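Local coordinates for protein LYND (Lyngbya aestuarii, PDB 4V1T) that probably acts as a YcaO-type cyclodehydratase, using ATP and magnesium to close heterocycles, such as thiazolines from cysteines, in a peptide substrate, at residues Q321-E326 with V717-R722; G434-K439 with L511-Y516; W493-S498 with H504-T509. All blocks are in the same frame, centred on the assembly; numbering follows the deposited sequence.

Interaction 1 of 3, residues Q321-E326 with V717-R722; sequences QHRGFE and VIDQTR
Arg323 lays the face of its guanidinium over the carboxylate of Asp719, joining the end of helix 319-324 to the Asx turn that Asp719 starts at the end of strand 716-719 in the YcaO domain. The two planes are 20° apart and stacked, with Asp719 OD2 3.2 Å from Arg323 CZ. The carboxylate oxygen thus lies above the cation, and this salt bridge, Arg323 NH2 to Asp719 OD2 at 3.3 Å, rests on charge alone, without an N-H aimed at the oxygen. The N-H groups instead serve the backbone: NH1 and NH2 approach end-on and both give a hydrogen bond to Thr721 O, which lies close to the guanidinium plane, while NH2 adds a weak one to Asp719 O. Arginine suits this place because its long chain, extended to CD and then bent at chi3 (83°), presents a flat cation with a face for an acid and an edge for a carbonyl. Aspartate is equally apt, since its other oxygen, OD1, turns back on its own loop. There it accepts from Thr721 OG1 on its syn lone pair, and from above the carboxylate plane it receives Thr721 N at 3.0 Å with an N-H...O angle of 156°.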
loop_
_atom_site.group_PDB
_atom_site.type_symbol
_atom_site.label_atom_id
_atom_site.label_comp_id
_atom_site.label_asym_id
_atom_site.label_seq_id
_atom_site.Cartn_x
_atom_site.Cartn_y
_atom_site.Cartn_z
ATOM N N GLN B 321 6.834 35.522 -1.221
ATOM C CA GLN B 321 6.820 36.954 -1.521
ATOM C C GLN B 321 7.909 37.257 -2.542
ATOM O O GLN B 321 7.655 37.912 -3.550
ATOM C CB GLN B 321 7.039 37.785 -0.249
ATOM C CG GLN B 321 7.217 39.288 -0.477
ATOM C CD GLN B 321 5.947 39.967 -0.957
ATOM O OE1 GLN B 321 4.839 39.496 -0.701
ATOM N NE2 GLN B 321 6.104 41.086 -1.649
ATOM N N HIS B 322 9.116 36.761 -2.274
ATOM C CA HIS B 322 10.259 36.997 -3.149
ATOM C C HIS B 322 10.081 36.300 -4.493
ATOM O O HIS B 322 10.327 36.883 -5.546
ATOM C CB HIS B 322 11.548 36.528 -2.472
ATOM C CG HIS B 322 12.770 36.695 -3.314
ATOM N ND1 HIS B 322 13.233 37.927 -3.724
ATOM C CD2 HIS B 322 13.634 35.783 -3.818
ATOM C CE1 HIS B 322 14.328 37.768 -4.448
ATOM N NE2 HIS B 322 14.594 36.477 -4.519
ATOM N N ARG B 323 9.637 35.053 -4.452
ATOM C CA ARG B 323 9.496 34.245 -5.667
ATOM C C ARG B 323 8.422 34.774 -6.622
ATOM O O ARG B 323 8.542 34.638 -7.839
ATOM C CB ARG B 323 9.170 32.807 -5.294
ATOM C CG ARG B 323 9.126 31.854 -6.479
ATOM C CD ARG B 323 8.635 30.485 -6.048
ATOM N NE ARG B 323 7.177 30.427 -5.989
ATOM C CZ ARG B 323 6.490 29.451 -5.410
ATOM N NH1 ARG B 323 7.116 28.442 -4.820
ATOM N NH2 ARG B 323 5.167 29.489 -5.410
ATOM N N GLY B 324 7.372 35.368 -6.071
ATOM C CA GLY B 324 6.286 35.903 -6.886
ATOM C C GLY B 324 6.725 36.984 -7.860
ATOM O O GLY B 324 6.238 37.055 -8.989
ATOM N N PHE B 325 7.656 37.827 -7.424
ATOM C CA PHE B 325 8.133 38.932 -8.246
ATOM C C PHE B 325 9.354 38.550 -9.084
ATOM O O PHE B 325 9.924 39.396 -9.769
ATOM C CB PHE B 325 8.444 40.143 -7.371
ATOM C CG PHE B 325 7.229 40.759 -6.751
ATOM C CD1 PHE B 325 6.717 40.263 -5.566
ATOM C CD2 PHE B 325 6.589 41.816 -7.359
ATOM C CE1 PHE B 325 5.592 40.821 -4.993
ATOM C CE2 PHE B 325 5.463 42.383 -6.791
ATOM C CZ PHE B 325 4.964 41.880 -5.605
ATOM N N GLU B 326 9.747 37.279 -9.027
ATOM C CA GLU B 326 10.807 36.760 -9.884
ATOM C C GLU B 326 10.185 36.216 -11.170
ATOM O O GLU B 326 9.054 35.739 -11.154
ATOM C CB GLU B 326 11.583 35.664 -9.158
ATOM C CG GLU B 326 12.397 36.156 -7.971
ATOM C CD GLU B 326 13.075 35.025 -7.215
ATOM O OE1 GLU B 326 12.694 33.842 -7.416
ATOM O OE2 GLU B 326 13.992 35.323 -6.416
ATOM N N VAL B 717 -0.073 33.252 -15.385
ATOM C CA VAL B 717 0.173 32.153 -14.462
ATOM C C VAL B 717 0.557 32.667 -13.083
ATOM O O VAL B 717 1.406 33.557 -12.964
ATOM C CB VAL B 717 1.312 31.243 -14.953
ATOM C CG1 VAL B 717 1.404 30.010 -14.073
ATOM C CG2 VAL B 717 1.097 30.843 -16.403
ATOM N N ILE B 718 -0.055 32.093 -12.048
ATOM C CA ILE B 718 0.400 32.302 -10.681
ATOM C C ILE B 718 0.850 30.970 -10.081
ATOM O O ILE B 718 0.074 30.026 -9.948
ATOM C CB ILE B 718 -0.675 32.987 -9.799
ATOM C CG1 ILE B 718 -0.211 33.073 -8.338
ATOM C CG2 ILE B 718 -2.018 32.296 -9.911
ATOM C CD1 ILE B 718 1.046 33.911 -8.132
ATOM N N ASP B 719 2.127 30.899 -9.740
ATOM C CA ASP B 719 2.683 29.707 -9.143
ATOM C C ASP B 719 2.277 29.623 -7.673
ATOM O O ASP B 719 2.699 30.435 -6.858
ATOM C CB ASP B 719 4.209 29.693 -9.295
ATOM C CG ASP B 719 4.840 28.412 -8.743
ATOM O OD1 ASP B 719 4.121 27.391 -8.617
ATOM O OD2 ASP B 719 6.053 28.428 -8.428
ATOM N N GLN B 720 1.455 28.633 -7.352
ATOM C CA GLN B 720 0.995 28.410 -5.991
ATOM C C GLN B 720 1.800 27.319 -5.282
ATOM O O GLN B 720 1.438 26.888 -4.191
ATOM C CB GLN B 720 -0.485 28.014 -6.005
ATOM C CG GLN B 720 -1.412 29.051 -6.616
ATOM C CD GLN B 720 -2.850 28.583 -6.658
ATOM O OE1 GLN B 720 -3.126 27.397 -6.869
ATOM N NE2 GLN B 720 -3.784 29.514 -6.463
ATOM N N THR B 721 2.883 26.870 -5.907
ATOM C CA THR B 721 3.690 25.779 -5.356
ATOM C C THR B 721 4.223 26.130 -3.970
ATOM O O THR B 721 4.880 27.161 -3.779
ATOM C CB THR B 721 4.874 25.458 -6.278
ATOM O OG1 THR B 721 4.390 25.120 -7.585
ATOM C CG2 THR B 721 5.694 24.299 -5.725
ATOM N N ARG B 722 3.942 25.263 -3.003
ATOM C CA ARG B 722 4.442 25.443 -1.645
ATOM C C ARG B 722 5.676 24.561 -1.469
ATOM O O ARG B 722 5.614 23.372 -1.765
ATOM C CB ARG B 722 3.365 25.077 -0.630
ATOM C CG ARG B 722 1.995 25.682 -0.925
ATOM C CD ARG B 722 1.944 27.170 -0.613
ATOM N NE ARG B 722 0.708 27.793 -1.094
ATOM C CZ ARG B 722 0.273 28.994 -0.718
ATOM N NH1 ARG B 722 0.958 29.724 0.160
ATOM N NH2 ARG B 722 -0.855 29.470 -1.213
#

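Interaction 2 of 3, residues G434-K439 with L511-Y516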
loop_
_atom_site.group_PDB
_atom_site.type_symbol
_atom_site.label_atom_id
_atom_site.label_comp_id
_atom_site.label_asym_id
_atom_site.label_seq_id
_atom_site.Cartn_x
_atom_site.Cartn_y
_atom_site.Cartn_z
ATOM N N GLY B 434 -1.301 33.667 3.895
ATOM C CA GLY B 434 -0.910 34.982 4.370
ATOM C C GLY B 434 0.509 35.387 3.990
ATOM O O GLY B 434 0.961 36.462 4.367
ATOM N N ASP B 435 1.205 34.541 3.236
ATOM C CA ASP B 435 2.584 34.809 2.814
ATOM C C ASP B 435 2.719 34.909 1.297
ATOM O O ASP B 435 3.822 34.903 0.770
ATOM C CB ASP B 435 3.514 33.710 3.340
ATOM C CG ASP B 435 3.153 32.336 2.812
ATOM O OD1 ASP B 435 2.046 32.185 2.244
ATOM O OD2 ASP B 435 3.976 31.402 2.968
ATOM N N GLU B 436 1.593 34.998 0.604
ATOM C CA GLU B 436 1.586 35.026 -0.841
ATOM C C GLU B 436 2.076 36.377 -1.354
ATOM O O GLU B 436 1.884 37.409 -0.681
ATOM C CB GLU B 436 0.174 34.745 -1.375
ATOM C CG GLU B 436 -0.331 33.322 -1.159
ATOM C CD GLU B 436 -0.718 33.027 0.276
ATOM O OE1 GLU B 436 -0.716 33.958 1.107
ATOM O OE2 GLU B 436 -1.021 31.855 0.580
ATOM N N PRO B 437 2.708 36.388 -2.544
ATOM C CA PRO B 437 3.238 37.635 -3.104
ATOM C C PRO B 437 2.159 38.690 -3.285
ATOM O O PRO B 437 1.186 38.468 -4.003
ATOM C CB PRO B 437 3.815 37.202 -4.455
ATOM C CG PRO B 437 3.148 35.917 -4.775
ATOM C CD PRO B 437 2.920 35.254 -3.458
ATOM N N ARG B 438 2.345 39.829 -2.626
ATOM C CA ARG B 438 1.328 40.871 -2.557
ATOM C C ARG B 438 1.961 42.247 -2.564
ATOM O O ARG B 438 3.073 42.428 -2.054
ATOM C CB ARG B 438 0.517 40.731 -1.265
ATOM C CG ARG B 438 -0.609 39.738 -1.320
ATOM C CD ARG B 438 -1.191 39.554 0.068
ATOM N NE ARG B 438 -0.233 38.923 0.964
ATOM C CZ ARG B 438 -0.385 38.839 2.275
ATOM N NH1 ARG B 438 -1.453 39.348 2.857
ATOM N NH2 ARG B 438 0.537 38.243 3.001
ATOM N N LYS B 439 1.233 43.211 -3.123
ATOM C CA LYS B 439 1.604 44.611 -3.033
ATOM C C LYS B 439 0.329 45.452 -2.941
ATOM O O LYS B 439 -0.579 45.293 -3.743
ATOM C CB LYS B 439 2.447 45.035 -4.236
ATOM C CG LYS B 439 3.024 46.437 -4.104
ATOM C CD LYS B 439 4.206 46.665 -5.035
ATOM C CE LYS B 439 3.776 46.660 -6.490
ATOM N NZ LYS B 439 4.911 47.003 -7.391
ATOM N N LEU B 511 -8.588 36.994 -6.235
ATOM C CA LEU B 511 -8.849 36.098 -7.364
ATOM C C LEU B 511 -7.833 34.958 -7.476
ATOM O O LEU B 511 -8.127 33.922 -8.065
ATOM C CB LEU B 511 -8.851 36.884 -8.677
ATOM C CG LEU B 511 -10.172 37.536 -9.099
ATOM C CD1 LEU B 511 -9.959 38.290 -10.393
ATOM C CD2 LEU B 511 -11.276 36.504 -9.278
ATOM N N CYS B 512 -6.651 35.164 -6.908
ATOM C CA CYS B 512 -5.518 34.266 -7.112
ATOM C C CYS B 512 -5.453 33.110 -6.113
ATOM O O CYS B 512 -4.801 32.112 -6.380
ATOM C CB CYS B 512 -4.217 35.066 -7.041
ATOM S SG CYS B 512 -4.068 36.339 -8.318
ATOM N N TYR B 513 -6.116 33.250 -4.973
ATOM C CA TYR B 513 -6.075 32.235 -3.927
ATOM C C TYR B 513 -7.440 32.034 -3.290
ATOM O O TYR B 513 -8.279 32.936 -3.299
ATOM C CB TYR B 513 -5.062 32.630 -2.859
ATOM C CG TYR B 513 -3.687 32.901 -3.418
ATOM C CD1 TYR B 513 -2.805 31.853 -3.686
ATOM C CD2 TYR B 513 -3.271 34.202 -3.693
ATOM C CE1 TYR B 513 -1.547 32.094 -4.202
ATOM C CE2 TYR B 513 -2.014 34.453 -4.204
ATOM C CZ TYR B 513 -1.159 33.395 -4.460
ATOM O OH TYR B 513 0.086 33.630 -4.972
ATOM N N TYR B 514 -7.651 30.843 -2.740
ATOM C CA TYR B 514 -8.886 30.531 -2.026
ATOM C C TYR B 514 -8.951 31.263 -0.695
ATOM O O TYR B 514 -7.932 31.443 -0.017
ATOM C CB TYR B 514 -9.010 29.021 -1.754
ATOM C CG TYR B 514 -9.081 28.148 -2.983
ATOM C CD1 TYR B 514 -9.955 28.440 -4.014
ATOM C CD2 TYR B 514 -8.269 27.020 -3.110
ATOM C CE1 TYR B 514 -10.024 27.643 -5.136
ATOM C CE2 TYR B 514 -8.329 26.223 -4.231
ATOM C CZ TYR B 514 -9.212 26.534 -5.237
ATOM O OH TYR B 514 -9.281 25.729 -6.348
ATOM N N HIS B 515 -10.166 31.646 -0.314
ATOM C CA HIS B 515 -10.446 32.173 1.009
ATOM C C HIS B 515 -9.557 33.350 1.384
ATOM O O HIS B 515 -9.061 33.417 2.498
ATOM C CB HIS B 515 -10.326 31.064 2.066
ATOM C CG HIS B 515 -11.223 29.895 1.811
ATOM N ND1 HIS B 515 -10.773 28.721 1.251
ATOM C CD2 HIS B 515 -12.551 29.730 2.015
ATOM C CE1 HIS B 515 -11.781 27.876 1.132
ATOM N NE2 HIS B 515 -12.872 28.464 1.586
ATOM N N TYR B 516 -9.361 34.277 0.449
ATOM C CA TYR B 516 -8.707 35.541 0.763
ATOM C C TYR B 516 -9.725 36.414 1.465
ATOM O O TYR B 516 -10.789 36.646 0.923
ATOM C CB TYR B 516 -8.205 36.231 -0.500
ATOM C CG TYR B 516 -7.608 37.589 -0.239
ATOM C CD1 TYR B 516 -6.277 37.724 0.148
ATOM C CD2 TYR B 516 -8.372 38.739 -0.365
ATOM C CE1 TYR B 516 -5.729 38.966 0.400
ATOM C CE2 TYR B 516 -7.828 39.983 -0.118
ATOM C CZ TYR B 516 -6.506 40.086 0.264
ATOM O OH TYR B 516 -5.950 41.306 0.517
#
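Glu436 presses its aliphatic CG onto the face of the Tyr513 ring, and this CH-pi contact is the tight heart of the meeting between a loop and the chain leaving a short helix in the YcaO domain. CG stands 3.5 Å from the ring centroid, only 15° off the normal, and CB follows at 3.6 Å from Tyr513 CZ. The bend of the glutamate chain at chi2 (74°) turns the carboxylate back toward its own loop, so a residue with two methylenes and an acid can pack against an aromatic face and still bind polar groups. OE1 receives Gly434 N at 2.9 Å on its syn lone pair; OE2 has Gln433 N and the charge of Arg722 as partners. Pro437 meets the phenol end, its CD 3.6 Å from Tyr513 OH, a compact, puckered apolar ring that crosses the tyrosine at about a right angle. Farther out the fit is looser: Arg438 and Tyr516 are partly exposed and only approach the opposite segment, although Arg438 NE is held to Glu436 O at 3.1 Å. The contact thus sits between helix 413-429, strand 439-441 and helix 509-512, with strand 491-498 alongside, touched by Pro437 and Tyr513.

Interaction 3 of 3, residues W493-S498 with H504-T509; sequences WTPVWS and HKYLPT
Trp497 points the edge of its six-membered ring at the face of His504, a T-shaped pair at the turn end of the beta hairpin formed by strands 491-498 and 503-508. The planes stand 79° apart and CE3 of Trp497 comes within 3.4 Å of His504 CE1. With CG of Trp497 anti to the backbone N (chi1 -170°), the indole swings across to the histidine. These two aromatics share one face of the sheet with Pro495 and Tyr506, a non-hydrogen-bonded pair in which Pro495 CB lies 3.8 Å from Tyr506 CE1. Proline suits such a position, where an antiparallel partner asks for no N-H. On the other face Val496 and Leu507 cross at about a right angle and fit tightly, CG2 of the valine 3.4 Å from CD1 of the leucine; two branched apolar chains suit this part of the face, where both also touch Leu716 of neighbouring strand 716-719. Trp493, at the far end, leans its ring toward Pro508, CZ3 to CD 3.6 Å, while its NE1 bonds to Ala441 O. Between the strands, Thr494 pairs with Leu507 and Val496 with Lys505 through two backbone hydrogen bonds each, the straightest running from Thr494 N to Leu507 O at 2.8 Å and 171°.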
loop_
_atom_site.group_PDB
_atom_site.type_symbol
_atom_site.label_atom_id
_atom_site.label_comp_id
_atom_site.label_asym_id
_atom_site.label_seq_id
_atom_site.Cartn_x
_atom_site.Cartn_y
_atom_site.Cartn_z
ATOM N N TRP B 493 -2.663 43.467 -4.698
ATOM C CA TRP B 493 -2.515 42.835 -6.006
ATOM C C TRP B 493 -1.409 41.793 -5.942
ATOM O O TRP B 493 -0.411 41.985 -5.244
ATOM C CB TRP B 493 -2.189 43.857 -7.090
ATOM C CG TRP B 493 -3.203 44.950 -7.262
ATOM C CD1 TRP B 493 -3.335 46.074 -6.498
ATOM C CD2 TRP B 493 -4.204 45.042 -8.287
ATOM N NE1 TRP B 493 -4.363 46.855 -6.981
ATOM C CE2 TRP B 493 -4.911 46.241 -8.074
ATOM C CE3 TRP B 493 -4.574 44.224 -9.354
ATOM C CZ2 TRP B 493 -5.967 46.642 -8.898
ATOM C CZ3 TRP B 493 -5.619 44.619 -10.164
ATOM C CH2 TRP B 493 -6.308 45.818 -9.931
ATOM N N THR B 494 -1.601 40.688 -6.656
ATOM C CA THR B 494 -0.607 39.624 -6.712
ATOM C C THR B 494 0.029 39.587 -8.100
ATOM O O THR B 494 -0.686 39.568 -9.098
ATOM C CB THR B 494 -1.231 38.255 -6.380
ATOM O OG1 THR B 494 -1.406 38.150 -4.961
ATOM C CG2 THR B 494 -0.339 37.109 -6.845
ATOM N N PRO B 495 1.373 39.577 -8.170
ATOM C CA PRO B 495 2.021 39.486 -9.474
ATOM C C PRO B 495 1.764 38.148 -10.143
ATOM O O PRO B 495 1.854 37.104 -9.496
ATOM C CB PRO B 495 3.510 39.648 -9.147
ATOM C CG PRO B 495 3.637 39.187 -7.744
ATOM C CD PRO B 495 2.363 39.618 -7.075
ATOM N N VAL B 496 1.455 38.196 -11.432
ATOM C CA VAL B 496 1.234 37.004 -12.231
ATOM C C VAL B 496 2.089 37.100 -13.487
ATOM O O VAL B 496 2.290 38.195 -14.033
ATOM C CB VAL B 496 -0.252 36.840 -12.621
ATOM C CG1 VAL B 496 -1.118 36.703 -11.380
ATOM C CG2 VAL B 496 -0.727 38.012 -13.462
ATOM N N TRP B 497 2.596 35.958 -13.941
ATOM C CA TRP B 497 3.468 35.937 -15.102
ATOM C C TRP B 497 2.657 35.797 -16.378
ATOM O O TRP B 497 1.943 34.814 -16.561
ATOM C CB TRP B 497 4.494 34.802 -14.997
ATOM C CG TRP B 497 5.567 34.889 -16.059
ATOM C CD1 TRP B 497 5.687 34.112 -17.165
ATOM C CD2 TRP B 497 6.644 35.833 -16.111
ATOM N NE1 TRP B 497 6.775 34.505 -17.903
ATOM C CE2 TRP B 497 7.377 35.564 -17.278
ATOM C CE3 TRP B 497 7.054 36.883 -15.285
ATOM C CZ2 TRP B 497 8.505 36.301 -17.638
ATOM C CZ3 TRP B 497 8.171 37.618 -15.643
ATOM C CH2 TRP B 497 8.882 37.323 -16.812
ATOM N N SER B 498 2.779 36.786 -17.260
ATOM C CA SER B 498 2.171 36.719 -18.583
ATOM C C SER B 498 3.101 35.969 -19.508
ATOM O O SER B 498 4.220 36.411 -19.748
ATOM C CB SER B 498 1.899 38.116 -19.142
ATOM O OG SER B 498 1.325 38.040 -20.436
ATOM N N HIS B 504 5.465 40.642 -15.892
ATOM C CA HIS B 504 4.548 40.543 -14.764
ATOM C C HIS B 504 3.341 41.448 -14.957
ATOM O O HIS B 504 3.481 42.615 -15.268
ATOM C CB HIS B 504 5.254 40.903 -13.455
ATOM C CG HIS B 504 6.165 39.833 -12.941
ATOM N ND1 HIS B 504 5.697 38.644 -12.428
ATOM C CD2 HIS B 504 7.514 39.777 -12.848
ATOM C CE1 HIS B 504 6.718 37.901 -12.045
ATOM N NE2 HIS B 504 7.833 38.565 -12.293
ATOM N N LYS B 505 2.155 40.878 -14.786
ATOM C CA LYS B 505 0.924 41.642 -14.669
ATOM C C LYS B 505 0.426 41.525 -13.233
ATOM O O LYS B 505 1.112 40.948 -12.386
ATOM C CB LYS B 505 -0.121 41.145 -15.657
ATOM C CG LYS B 505 0.289 41.230 -17.125
ATOM C CD LYS B 505 0.574 42.656 -17.561
ATOM C CE LYS B 505 0.677 42.768 -19.077
ATOM N NZ LYS B 505 -0.626 43.120 -19.699
ATOM N N TYR B 506 -0.753 42.080 -12.958
ATOM C CA TYR B 506 -1.308 42.066 -11.610
ATOM C C TYR B 506 -2.809 41.798 -11.594
ATOM O O TYR B 506 -3.579 42.443 -12.314
ATOM C CB TYR B 506 -1.038 43.395 -10.908
ATOM C CG TYR B 506 0.405 43.612 -10.560
ATOM C CD1 TYR B 506 0.947 43.084 -9.393
ATOM C CD2 TYR B 506 1.232 44.346 -11.394
ATOM C CE1 TYR B 506 2.277 43.280 -9.069
ATOM C CE2 TYR B 506 2.563 44.551 -11.082
ATOM C CZ TYR B 506 3.085 44.016 -9.923
ATOM O OH TYR B 506 4.411 44.228 -9.627
ATOM N N LEU B 507 -3.203 40.839 -10.761
ATOM C CA LEU B 507 -4.602 40.585 -10.458
ATOM C C LEU B 507 -4.825 40.803 -8.972
ATOM O O LEU B 507 -3.890 40.663 -8.180
ATOM C CB LEU B 507 -5.005 39.154 -10.830
ATOM C CG LEU B 507 -5.335 38.893 -12.298
ATOM C CD1 LEU B 507 -4.074 38.579 -13.058
ATOM C CD2 LEU B 507 -6.315 37.746 -12.437
ATOM N N PRO B 508 -6.078 41.122 -8.577
ATOM C CA PRO B 508 -6.346 41.175 -7.137
ATOM C C PRO B 508 -6.047 39.825 -6.470
ATOM O O PRO B 508 -6.357 38.780 -7.030
ATOM C CB PRO B 508 -7.833 41.553 -7.053
ATOM C CG PRO B 508 -8.387 41.355 -8.425
ATOM C CD PRO B 508 -7.253 41.497 -9.382
ATOM N N THR B 509 -5.430 39.865 -5.296
ATOM C CA THR B 509 -5.075 38.665 -4.557
ATOM C C THR B 509 -6.307 37.805 -4.308
ATOM O O THR B 509 -6.215 36.577 -4.231
ATOM C CB THR B 509 -4.395 39.029 -3.218
ATOM O OG1 THR B 509 -3.274 39.892 -3.466
ATOM C CG2 THR B 509 -3.898 37.796 -2.505
#

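The three contacts lie about 10 Å apart, centre to centre, around one antiparallel sheet. Strand 716-719 of interaction 1 is a neighbour of strand 491-498 of interaction 3, and Val717 N is 2.8 Å from Trp497 O. Interaction 2 joins that same strand through Lys439 O, 2.9 Å from Trp493 N, and through Pro437 O, 2.8 Å from Thr494 OG1. A charge pair ties interactions 1 and 2, Arg722 NH1 lying 2.9 Å from Glu436 OE2. Toward the nucleotide, the side chain of Gln720 comes to about 9 Å from the bound ADP and about 11 Å from a magnesium ion, so interaction 1 lies near the nucleotide but does not touch it.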